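Local coordinates for enoyl-CoA hydratase/isomerase family protein (Bacillus anthracis, PDB 3KQF) that probably catalyses the reversible addition of water across the double bond of 2-enoyl-CoA thioesters, as enoyl-CoA hydratases of the crotonase superfamily do in fatty acid beta-oxidation, at residues G117-L122 and L135-T140. Numbering follows the deposited sequence.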
loop_
_atom_site.group_PDB
_atom_site.type_symbol
_atom_site.label_atom_id
_atom_site.label_comp_id
_atom_site.label_asym_id
_atom_site.label_seq_id
_atom_site.Cartn_x
_atom_site.Cartn_y
_atom_site.Cartn_z
ATOM N N GLY A 117 14.164 -7.984 15.231
ATOM C CA GLY A 117 14.194 -9.070 14.217
ATOM C C GLY A 117 13.232 -8.813 13.065
ATOM O O GLY A 117 13.552 -9.077 11.884
ATOM N N THR A 118 12.018 -8.347 13.375
ATOM C CA THR A 118 11.117 -7.951 12.300
ATOM C C THR A 118 11.664 -6.686 11.600
ATOM O O THR A 118 11.586 -6.569 10.372
ATOM C CB THR A 118 9.650 -7.819 12.762
ATOM O OG1 THR A 118 9.092 -9.136 12.907
ATOM C CG2 THR A 118 8.806 -7.085 11.735
ATOM N N GLU A 119 12.236 -5.758 12.371
ATOM C CA GLU A 119 12.816 -4.563 11.783
ATOM C C GLU A 119 13.935 -4.899 10.799
ATOM O O GLU A 119 14.034 -4.284 9.719
ATOM C CB GLU A 119 13.311 -3.609 12.868
ATOM C CG GLU A 119 12.185 -2.979 13.613
ATOM C CD GLU A 119 12.637 -2.046 14.700
ATOM O OE1 GLU A 119 13.489 -2.444 15.550
ATOM O OE2 GLU A 119 12.106 -0.915 14.740
ATOM N N LEU A 120 14.758 -5.873 11.159
ATOM C CA LEU A 120 15.854 -6.312 10.302
ATOM C C LEU A 120 15.306 -6.890 8.990
ATOM O O LEU A 120 15.828 -6.590 7.898
ATOM C CB LEU A 120 16.712 -7.361 11.044
ATOM C CG LEU A 120 17.926 -7.908 10.301
ATOM C CD1 LEU A 120 18.835 -6.737 9.902
ATOM C CD2 LEU A 120 18.668 -8.941 11.146
ATOM N N SER A 121 14.232 -7.676 9.079
ATOM C CA SER A 121 13.629 -8.263 7.867
ATOM C C SER A 121 12.990 -7.179 6.985
ATOM O O SER A 121 12.981 -7.312 5.785
ATOM C CB SER A 121 12.602 -9.353 8.206
ATOM O OG SER A 121 11.359 -8.798 8.553
ATOM N N LEU A 122 12.494 -6.095 7.592
ATOM C CA LEU A 122 11.901 -4.975 6.840
ATOM C C LEU A 122 12.963 -4.155 6.110
ATOM O O LEU A 122 12.653 -3.525 5.114
ATOM C CB LEU A 122 11.094 -4.056 7.757
ATOM C CG LEU A 122 9.767 -4.671 8.263
ATOM C CD1 LEU A 122 9.210 -3.911 9.464
ATOM C CD2 LEU A 122 8.720 -4.764 7.139
ATOM N N LEU A 135 6.475 -13.707 13.447
ATOM C CA LEU A 135 6.926 -12.344 13.375
ATOM C C LEU A 135 6.086 -11.434 14.220
ATOM O O LEU A 135 5.005 -11.802 14.704
ATOM C CB LEU A 135 6.857 -11.826 11.923
ATOM C CG LEU A 135 7.682 -12.575 10.874
ATOM C CD1 LEU A 135 6.969 -13.819 10.403
ATOM C CD2 LEU A 135 7.993 -11.628 9.685
ATOM N N GLY A 136 6.581 -10.226 14.387
ATOM C CA GLY A 136 5.825 -9.227 15.120
ATOM C C GLY A 136 6.707 -8.144 15.681
ATOM O O GLY A 136 7.902 -8.355 15.912
ATOM N N LEU A 137 6.109 -6.987 15.909
ATOM C CA LEU A 137 6.801 -5.877 16.548
ATOM C C LEU A 137 6.236 -5.838 17.951
ATOM O O LEU A 137 5.209 -5.206 18.207
ATOM C CB LEU A 137 6.590 -4.568 15.809
ATOM C CG LEU A 137 7.316 -4.462 14.470
ATOM C CD1 LEU A 137 6.977 -3.174 13.775
ATOM C CD2 LEU A 137 8.820 -4.551 14.687
ATOM N N THR A 138 6.956 -6.475 18.864
ATOM C CA THR A 138 6.523 -6.657 20.250
ATOM C C THR A 138 6.872 -5.505 21.185
ATOM O O THR A 138 6.533 -5.560 22.366
ATOM C CB THR A 138 7.174 -7.924 20.821
ATOM O OG1 THR A 138 8.592 -7.827 20.637
ATOM C CG2 THR A 138 6.644 -9.207 20.106
ATOM N N GLU A 139 7.512 -4.462 20.650
ATOM C CA GLU A 139 7.982 -3.323 21.452
ATOM C C GLU A 139 7.005 -2.696 22.486
ATOM O O GLU A 139 7.387 -2.470 23.636
ATOM C CB GLU A 139 8.572 -2.227 20.540
ATOM C CG GLU A 139 9.916 -2.597 19.880
ATOM C CD GLU A 139 9.812 -3.449 18.605
ATOM O OE1 GLU A 139 8.757 -4.050 18.340
ATOM O OE2 GLU A 139 10.811 -3.489 17.836
ATOM N N THR A 140 5.754 -2.449 22.111
ATOM C CA THR A 140 4.822 -1.806 23.032
ATOM C C THR A 140 4.525 -2.680 24.262
ATOM O O THR A 140 4.150 -2.151 25.303
ATOM C CB THR A 140 3.505 -1.374 22.356
ATOM O OG1 THR A 140 2.899 -2.534 21.769
ATOM C CG2 THR A 140 3.767 -0.225 21.279
HETATM O O HOH W 1 12.975 -1.842 17.837
#
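Thr118 and Leu137 bury the most surface where helix 116-123 passes the end of strand 134-136 and the loop that follows it. The two branches of Thr118 divide the work. Its OG1, set anti to the carbonyl carbon, accepts a nearly straight hydrogen bond from Gly136 N (3.1 Å, 165° at the hydrogen), and the same hydroxyl is bonded to Ala113 O. A threonine suits this buried place because one small side chain can satisfy both a backbone N-H and a carbonyl, while its methyl CG2 packs 3.9 Å from Leu137 CD2. Leu135 adds its CB, 3.6 Å from Thr118 OG1. Gly136 is extended, with a positive phi at which a CB would run into the carbonyl oxygen of Leu135, so glycine fits here.

Leu137 lays its CD2 against both helix residues, reaching Glu119 CG at 3.9 Å; the two side chains run at about a right angle. This leucine thus packs on the CG methylene of Glu119 and leaves the carboxylate beyond it. There OE2 is held by the backbone N-H groups of Ala148 and Gly150, which limit how the carboxylate can turn. Glu139 arrives from the opposite direction, its chain turned about the CB-CG bond (chi2 83°), and its OE2 lies 3.7 Å from Glu119 OE1, with the carboxylate planes 71° apart. A water to one side bridges the pair, donating to Glu139 OE2 at 2.7 Å; its separation from Glu119 OE1 is unusually short, leaving that bond's detail doubtful. The helix and the 3-10 turn after the loop thereby bring together two acidic residues that probably correspond to the catalytic glutamate pair of enoyl-CoA hydratases, and the bridging water is consistent with the hydration site of the crotonase fold.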